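Local coordinates for protein L-isoleucine-4-hydroxylase (Bacillus thuringiensis, PDB 6LNH) that hydroxylates L-isoleucine to (4S)-4-hydroxy-L-isoleucine with iron(II), 2-oxoglutarate and oxygen, and also oxidises several related amino acids, including methionine to its sulfoxide, at residues M182-T187 against T226-E231; D192-I195 against E201-Q204; Q204-K209 against E213-G218. All coordinates share one frame; numbering follows the deposited sequence.

Interaction 1. Residues M182-T187 against T226-E231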
loop_
_atom_site.group_PDB
_atom_site.type_symbol
_atom_site.label_atom_id
_atom_site.label_comp_id
_atom_site.label_asym_id
_atom_site.label_seq_id
_atom_site.Cartn_x
_atom_site.Cartn_y
_atom_site.Cartn_z
ATOM N N MET C 182 16.231 7.831 0.110
ATOM C CA MET C 182 16.919 7.186 -1.001
ATOM C C MET C 182 16.227 5.920 -1.485
ATOM O O MET C 182 16.197 5.661 -2.693
ATOM C CB MET C 182 18.361 6.861 -0.604
ATOM C CG MET C 182 19.187 8.090 -0.266
ATOM S SD MET C 182 19.343 9.233 -1.653
ATOM C CE MET C 182 20.353 8.261 -2.763
ATOM N N ASN C 183 15.661 5.128 -0.577
ATOM C CA ASN C 183 15.030 3.868 -0.947
ATOM C C ASN C 183 14.249 3.337 0.242
ATOM O O ASN C 183 14.598 3.593 1.400
ATOM C CB ASN C 183 16.052 2.824 -1.415
ATOM C CG ASN C 183 15.429 1.769 -2.316
ATOM O OD1 ASN C 183 14.219 1.770 -2.543
ATOM N ND2 ASN C 183 16.254 0.866 -2.835
ATOM N N LEU C 184 13.192 2.590 -0.065
ATOM C CA LEU C 184 12.330 1.997 0.949
ATOM C C LEU C 184 11.798 0.689 0.389
ATOM O O LEU C 184 11.119 0.691 -0.641
ATOM C CB LEU C 184 11.193 2.959 1.302
ATOM C CG LEU C 184 10.101 2.601 2.309
ATOM C CD1 LEU C 184 10.665 2.514 3.711
ATOM C CD2 LEU C 184 8.989 3.640 2.239
ATOM N N SER C 185 12.114 -0.421 1.052
ATOM C CA SER C 185 11.588 -1.710 0.626
ATOM C C SER C 185 10.064 -1.708 0.706
ATOM O O SER C 185 9.464 -1.026 1.540
ATOM C CB SER C 185 12.175 -2.837 1.477
ATOM O OG SER C 185 11.716 -2.761 2.812
ATOM N N ASN C 186 9.437 -2.487 -0.180
ATOM C CA ASN C 186 7.980 -2.543 -0.211
ATOM C C ASN C 186 7.393 -3.255 0.996
ATOM O O ASN C 186 6.202 -3.088 1.278
ATOM C CB ASN C 186 7.499 -3.245 -1.484
ATOM C CG ASN C 186 7.735 -4.743 -1.447
ATOM O OD1 ASN C 186 8.767 -5.208 -0.959
ATOM N ND2 ASN C 186 6.775 -5.508 -1.952
ATOM N N THR C 187 8.194 -4.030 1.717
ATOM C CA THR C 187 7.732 -4.735 2.902
ATOM C C THR C 187 7.817 -3.886 4.163
ATOM O O THR C 187 7.394 -4.343 5.230
ATOM C CB THR C 187 8.541 -6.021 3.088
ATOM O OG1 THR C 187 9.935 -5.701 3.165
ATOM C CG2 THR C 187 8.312 -6.961 1.912
ATOM N N THR C 226 8.745 7.809 13.050
ATOM C CA THR C 226 8.088 6.628 13.580
ATOM C C THR C 226 8.969 5.392 13.374
ATOM O O THR C 226 9.742 5.327 12.413
ATOM C CB THR C 226 6.724 6.490 12.889
ATOM O OG1 THR C 226 5.827 7.486 13.405
ATOM C CG2 THR C 226 6.106 5.105 13.031
ATOM N N PRO C 227 8.903 4.413 14.284
ATOM C CA PRO C 227 9.701 3.193 14.114
ATOM C C PRO C 227 9.407 2.501 12.790
ATOM O O PRO C 227 8.339 2.653 12.196
ATOM C CB PRO C 227 9.277 2.321 15.304
ATOM C CG PRO C 227 8.810 3.299 16.324
ATOM C CD PRO C 227 8.137 4.387 15.544
ATOM N N LEU C 228 10.385 1.728 12.330
ATOM C CA LEU C 228 10.272 0.968 11.092
ATOM C C LEU C 228 9.985 -0.492 11.416
ATOM O O LEU C 228 10.682 -1.098 12.235
ATOM C CB LEU C 228 11.552 1.082 10.264
ATOM C CG LEU C 228 11.458 0.577 8.825
ATOM C CD1 LEU C 228 10.622 1.529 7.986
ATOM C CD2 LEU C 228 12.840 0.394 8.219
ATOM N N GLY C 229 8.955 -1.049 10.779
ATOM C CA GLY C 229 8.566 -2.423 11.012
ATOM C C GLY C 229 8.319 -3.164 9.714
ATOM O O GLY C 229 8.377 -2.597 8.619
ATOM N N THR C 230 8.042 -4.457 9.868
ATOM C CA THR C 230 7.585 -5.312 8.786
ATOM C C THR C 230 6.812 -6.465 9.408
ATOM O O THR C 230 7.199 -6.978 10.464
ATOM C CB THR C 230 8.758 -5.831 7.934
ATOM O OG1 THR C 230 8.260 -6.592 6.826
ATOM C CG2 THR C 230 9.692 -6.700 8.769
ATOM N N GLU C 231 5.696 -6.830 8.782
ATOM C CA GLU C 231 5.010 -8.076 9.085
ATOM C C GLU C 231 5.397 -9.195 8.128
ATOM O O GLU C 231 4.665 -10.177 8.007
ATOM C CB GLU C 231 3.501 -7.846 9.078
ATOM C CG GLU C 231 3.011 -7.021 10.269
ATOM C CD GLU C 231 1.577 -6.574 10.105
ATOM O OE1 GLU C 231 1.086 -6.638 8.960
ATOM O OE2 GLU C 231 0.942 -6.167 11.105
HETATM O O HOH W 1 4.669 -5.882 6.176
#
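Two threonines make the polar half of this contact. The hydroxyl of Thr230 donates to the backbone oxygen of Thr187, with Thr230 OG1 and Thr187 O 2.9 Å apart. It comes from above the carbonyl group, 42° out of its plane, rather than onto a lone pair. In Thr230 the hydroxyl lies opposite the main-chain nitrogen (chi1 -176°), which swings OG1 across to the neighbouring segment. The two threonine side chains lie side by side and point the same way, CB of Thr187 coming 3.8 Å from OG1 of Thr230. The same hydroxyl is bonded to Cys232 N, so it is tied both across the contact and back to its own loop.

A water adds a second polar link. It donates to Thr187 O over 3.3 Å and accepts from Glu231 N over 3.0 Å, so the carbonyl oxygen takes one bond from a hydroxyl and another from solvent. Within its own segment, Thr187 OG1 has a weak bond with Ser185 OG, which is in turn bonded to Phe237 N of strand 236-247.

The apolar half is slight. Leu184 and Leu228 meet through one methyl each, CD1 to CD1 at 4.4 Å.

Two further copies of the protein take part nearby: Asn186 ND2 is bonded to Lys209 O of the second subunit, and Glu231 OE2 to Ser207 N of the third.

The segments contain the ends of strands 176-184 and 222-229, which belong to the larger and smaller sheets of the fold. Because the link rests on one hydroxyl bond, one water and a single methyl contact, the two sheets are joined here at a few points rather than by continuous strand pairing.

Interaction 2. Residues D192-I195 against E201-Q204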
loop_
_atom_site.group_PDB
_atom_site.type_symbol
_atom_site.label_atom_id
_atom_site.label_comp_id
_atom_site.label_asym_id
_atom_site.label_seq_id
_atom_site.Cartn_x
_atom_site.Cartn_y
_atom_site.Cartn_z
ATOM N N ASP C 192 7.425 7.164 9.301
ATOM C CA ASP C 192 6.787 8.437 9.005
ATOM C C ASP C 192 7.399 9.550 9.849
ATOM O O ASP C 192 7.850 9.327 10.976
ATOM C CB ASP C 192 5.284 8.361 9.273
ATOM C CG ASP C 192 4.665 7.061 8.791
ATOM O OD1 ASP C 192 4.894 6.686 7.620
ATOM O OD2 ASP C 192 3.947 6.417 9.582
ATOM N N ASN C 193 7.414 10.754 9.289
ATOM C CA ASN C 193 7.989 11.916 9.949
ATOM C C ASN C 193 6.885 12.750 10.586
ATOM O O ASN C 193 5.849 13.000 9.961
ATOM C CB ASN C 193 8.790 12.757 8.956
ATOM C CG ASN C 193 9.967 12.000 8.373
ATOM O OD1 ASN C 193 9.902 11.498 7.251
ATOM N ND2 ASN C 193 11.050 11.908 9.138
ATOM N N LEU C 194 7.109 13.169 11.828
ATOM C CA LEU C 194 6.160 13.974 12.582
ATOM C C LEU C 194 6.765 15.338 12.878
ATOM O O LEU C 194 7.964 15.448 13.148
ATOM C CB LEU C 194 5.769 13.287 13.890
ATOM C CG LEU C 194 5.302 11.841 13.744
ATOM C CD1 LEU C 194 4.989 11.250 15.100
ATOM C CD2 LEU C 194 4.091 11.758 12.830
ATOM N N ILE C 195 5.935 16.377 12.823
ATOM C CA ILE C 195 6.325 17.728 13.207
ATOM C C ILE C 195 5.449 18.169 14.368
ATOM O O ILE C 195 4.218 18.044 14.308
ATOM C CB ILE C 195 6.210 18.721 12.037
ATOM C CG1 ILE C 195 6.954 18.197 10.809
ATOM C CG2 ILE C 195 6.758 20.084 12.449
ATOM C CD1 ILE C 195 8.442 18.031 11.020
ATOM N N GLU C 201 1.397 18.070 21.123
ATOM C CA GLU C 201 0.492 17.831 19.971
ATOM C C GLU C 201 1.288 17.625 18.682
ATOM O O GLU C 201 2.335 18.270 18.521
ATOM C CB GLU C 201 -0.427 19.038 19.787
ATOM C CG GLU C 201 0.294 20.362 19.969
ATOM C CD GLU C 201 0.097 21.376 18.855
ATOM O OE1 GLU C 201 -0.668 21.084 17.917
ATOM O OE2 GLU C 201 0.713 22.456 18.927
ATOM N N ILE C 202 0.786 16.751 17.808
ATOM C CA ILE C 202 1.406 16.512 16.474
ATOM C C ILE C 202 0.733 17.498 15.516
ATOM O O ILE C 202 -0.503 17.455 15.408
ATOM C CB ILE C 202 1.218 15.049 16.035
ATOM C CG1 ILE C 202 1.724 14.075 17.101
ATOM C CG2 ILE C 202 1.877 14.801 14.690
ATOM C CD1 ILE C 202 3.136 14.343 17.556
ATOM N N ASN C 203 1.516 18.362 14.870
ATOM C CA ASN C 203 0.939 19.400 13.976
ATOM C C ASN C 203 0.937 18.928 12.521
ATOM O O ASN C 203 -0.023 19.250 11.808
ATOM C CB ASN C 203 1.690 20.726 14.110
ATOM C CG ASN C 203 1.636 21.284 15.514
ATOM O OD1 ASN C 203 2.442 20.922 16.364
ATOM N ND2 ASN C 203 0.686 22.168 15.762
ATOM N N GLN C 204 1.974 18.203 12.101
ATOM C CA GLN C 204 2.046 17.767 10.685
ATOM C C GLN C 204 2.528 16.317 10.596
ATOM O O GLN C 204 3.349 15.909 11.431
ATOM C CB GLN C 204 2.954 18.713 9.898
ATOM C CG GLN C 204 2.982 18.436 8.404
ATOM C CD GLN C 204 1.755 18.946 7.689
ATOM O OE1 GLN C 204 1.627 18.819 6.474
ATOM N NE2 GLN C 204 0.839 19.530 8.442
#
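Ile195 O is gripped by two consecutive backbone amides. Asn203 N lies 2.8 Å from Ile195 O, close to the line of the C=O bond. Gln204 N is 3.2 Å from Ile195 O and stands off to one side of the carbonyl plane. A third bond runs the other way, from Ile195 N to Gln204 O at 3.0 Å, and it is almost straight (166° at the hydrogen). Ile195 and Gln204 thus form an antiparallel hydrogen-bonded pair, and the extra residue, Asn203, makes a classic beta bulge.

The side chains of this pair leave the same face of the sheet and meet near their roots, Ile195 CB and Gln204 CB being 3.9 Å apart, before their ends diverge. Gln204 then bends, and its OE1 is bonded to Lys158 NZ of the third subunit, so the glutamine end faces a subunit boundary. On the other face, Leu194 and Ile202 meet at a slant, with Leu194 CD2 4.2 Å from Ile202 CG2. Phe163 of the third subunit packs on Ile202 and Pro227 of that subunit on Leu194.

Asn203 also braces the connection between the segments. Asn203 ND2 donates to Glu201 OE2 at 3.2 Å, on the syn side but 32° out of the carboxylate plane, while Asn203 OD1 is bonded to Asn197 N. The two ends of the amide therefore hold both sides of the loop.

The side chain of Ile195 comes within about 4 Å of that of His223, an iron ligand, and the side chain of Asn193 is about 7 Å from the metal. The face carrying Asn193 and Ile195 thus turns to the iron site, in the minor sheet of what is consistent with the cupin-type double-stranded beta-helix of 2-oxoglutarate dioxygenases.

Interaction 3. Residues Q204-K209 against E213-G218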
loop_
_atom_site.group_PDB
_atom_site.type_symbol
_atom_site.label_atom_id
_atom_site.label_comp_id
_atom_site.label_asym_id
_atom_site.label_seq_id
_atom_site.Cartn_x
_atom_site.Cartn_y
_atom_site.Cartn_z
ATOM N N GLN C 204 1.974 18.203 12.101
ATOM C CA GLN C 204 2.046 17.767 10.685
ATOM C C GLN C 204 2.528 16.317 10.596
ATOM O O GLN C 204 3.349 15.909 11.431
ATOM C CB GLN C 204 2.954 18.713 9.898
ATOM C CG GLN C 204 2.982 18.436 8.404
ATOM C CD GLN C 204 1.755 18.946 7.689
ATOM O OE1 GLN C 204 1.627 18.819 6.474
ATOM N NE2 GLN C 204 0.839 19.530 8.442
ATOM N N PHE C 205 2.005 15.582 9.611
ATOM C CA PHE C 205 2.378 14.168 9.357
ATOM C C PHE C 205 2.907 14.075 7.924
ATOM O O PHE C 205 2.147 14.355 6.988
ATOM C CB PHE C 205 1.171 13.253 9.565
ATOM C CG PHE C 205 1.441 11.785 9.358
ATOM C CD1 PHE C 205 1.659 11.277 8.089
ATOM C CD2 PHE C 205 1.466 10.910 10.430
ATOM C CE1 PHE C 205 1.906 9.927 7.901
ATOM C CE2 PHE C 205 1.712 9.560 10.240
ATOM C CZ PHE C 205 1.929 9.071 8.976
ATOM N N ILE C 206 4.179 13.709 7.770
ATOM C CA ILE C 206 4.795 13.617 6.415
ATOM C C ILE C 206 5.312 12.195 6.193
ATOM O O ILE C 206 6.079 11.705 7.036
ATOM C CB ILE C 206 5.917 14.662 6.254
ATOM C CG1 ILE C 206 5.403 16.082 6.494
ATOM C CG2 ILE C 206 6.584 14.529 4.895
ATOM C CD1 ILE C 206 6.315 16.924 7.347
ATOM N N SER C 207 4.892 11.565 5.095
ATOM C CA SER C 207 5.346 10.192 4.766
ATOM C C SER C 207 6.178 10.231 3.482
ATOM O O SER C 207 5.592 10.449 2.413
ATOM C CB SER C 207 4.178 9.259 4.625
ATOM O OG SER C 207 4.624 7.947 4.328
ATOM N N LEU C 208 7.495 10.062 3.598
ATOM C CA LEU C 208 8.361 10.047 2.392
ATOM C C LEU C 208 8.151 8.696 1.705
ATOM O O LEU C 208 8.462 7.670 2.327
ATOM C CB LEU C 208 9.817 10.257 2.817
ATOM C CG LEU C 208 10.079 11.535 3.613
ATOM C CD1 LEU C 208 11.567 11.823 3.714
ATOM C CD2 LEU C 208 9.351 12.716 2.997
ATOM N N LYS C 209 7.617 8.711 0.481
ATOM C CA LYS C 209 7.317 7.452 -0.251
ATOM C C LYS C 209 8.308 7.234 -1.397
ATOM O O LYS C 209 9.119 6.303 -1.285
ATOM C CB LYS C 209 5.873 7.457 -0.761
ATOM C CG LYS C 209 5.312 6.090 -1.128
ATOM C CD LYS C 209 4.359 6.136 -2.301
ATOM C CE LYS C 209 4.288 4.828 -3.061
ATOM N NZ LYS C 209 2.930 4.589 -3.605
ATOM N N GLU C 213 12.480 12.121 -2.161
ATOM C CA GLU C 213 11.508 12.989 -1.449
ATOM C C GLU C 213 12.308 13.617 -0.306
ATOM O O GLU C 213 13.105 12.901 0.325
ATOM C CB GLU C 213 10.256 12.221 -1.027
ATOM C CG GLU C 213 9.177 12.234 -2.093
ATOM C CD GLU C 213 7.805 11.766 -1.643
ATOM O OE1 GLU C 213 7.689 10.603 -1.220
ATOM O OE2 GLU C 213 6.856 12.566 -1.726
ATOM N N THR C 214 12.073 14.890 -0.022
ATOM C CA THR C 214 12.966 15.574 0.903
ATOM C C THR C 214 12.183 16.336 1.963
ATOM O O THR C 214 11.128 16.914 1.681
ATOM C CB THR C 214 13.899 16.527 0.129
ATOM O OG1 THR C 214 14.784 15.757 -0.694
ATOM C CG2 THR C 214 14.723 17.390 1.072
ATOM N N LEU C 215 12.717 16.333 3.185
ATOM C CA LEU C 215 12.176 17.078 4.312
ATOM C C LEU C 215 13.323 17.801 5.001
ATOM O O LEU C 215 14.340 17.182 5.331
ATOM C CB LEU C 215 11.470 16.150 5.303
ATOM C CG LEU C 215 10.511 16.760 6.324
ATOM C CD1 LEU C 215 10.043 15.657 7.249
ATOM C CD2 LEU C 215 11.162 17.888 7.115
ATOM N N VAL C 216 13.170 19.108 5.199
ATOM C CA VAL C 216 14.183 19.934 5.847
ATOM C C VAL C 216 13.673 20.357 7.224
ATOM O O VAL C 216 12.512 20.757 7.370
ATOM C CB VAL C 216 14.566 21.135 4.959
ATOM C CG1 VAL C 216 14.724 20.673 3.516
ATOM C CG2 VAL C 216 13.549 22.242 5.032
ATOM N N PHE C 217 14.522 20.211 8.240
ATOM C CA PHE C 217 14.181 20.539 9.619
ATOM C C PHE C 217 14.998 21.719 10.126
ATOM O O PHE C 217 16.206 21.801 9.884
ATOM C CB PHE C 217 14.429 19.366 10.573
ATOM C CG PHE C 217 13.749 18.090 10.185
ATOM C CD1 PHE C 217 12.368 18.001 10.142
ATOM C CD2 PHE C 217 14.497 16.958 9.914
ATOM C CE1 PHE C 217 11.748 16.811 9.807
ATOM C CE2 PHE C 217 13.887 15.768 9.577
ATOM C CZ PHE C 217 12.511 15.694 9.522
ATOM N N GLY C 218 14.334 22.621 10.849
ATOM C CA GLY C 218 15.001 23.577 11.700
ATOM C C GLY C 218 14.778 23.218 13.164
ATOM O O GLY C 218 14.095 22.255 13.501
#
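The carboxylate of Glu213 meets the other segment through OE1, and Lys209 N sits nearly in line with its C-O bond, the N-H itself being bent (147° at the hydrogen). This backbone hydrogen bond is modelled at 2.5 Å between Lys209 N and Glu213 OE1, shorter than usual, and its exact length is doubtful. OE1 faces two successive amides, Lys209 N and, weakly, Glu210 N. The ring of Phe217 stacks with that of His223, an iron ligand.

The aliphatic part of Glu213 serves a different neighbour. Leu208 and Glu213 run antiparallel alongside each other, Leu208 CD2 lying 4.2 Å from Glu213 CB, while Leu208 CD1 sits 3.9 Å from Glu213 O.

The segments carry strand 204-206, at the edge of the smaller sheet, and strand 214-218 of the larger one. In the double-stranded beta-helix these sheets face each other, and here the chain crosses between them. Ile206 and Leu215 point toward each other's segment and cross at a slant, with Ile206 CD1 3.9 Å from Leu215 CD1. The first torsion of Leu215 (chi1 -163°) turns CG away from its own backbone nitrogen and carries the methyls towards the isoleucine. Elsewhere, Phe205 and Ser207 pack on Ile189 of the third subunit, and the side chain of Lys209 comes to about 4 Å from a bound mercury ion.

How the interactions relate
Interactions 2 and 3 lie beside the iron site, while interaction 1 is at a distance from it. Interaction 2 and interaction 3 have centres about 9 Å apart and share Gln204: the bulged pair leads straight into the crossing between sheets, and Asn193 CB packs on Leu215 CD1 at 3.6 Å. Both lie near His223, which with His170 and Asp172 holds the iron. Interaction 1 has its centre about 18 Å from that of interaction 2 and encloses the other two along the chain. It is still connected to them: Thr226 N lies 2.7 Å from Asp192 O, a probable hydrogen bond, and Leu184 CD2 packs 4.1 Å from Leu208 O. All three touch the third subunit.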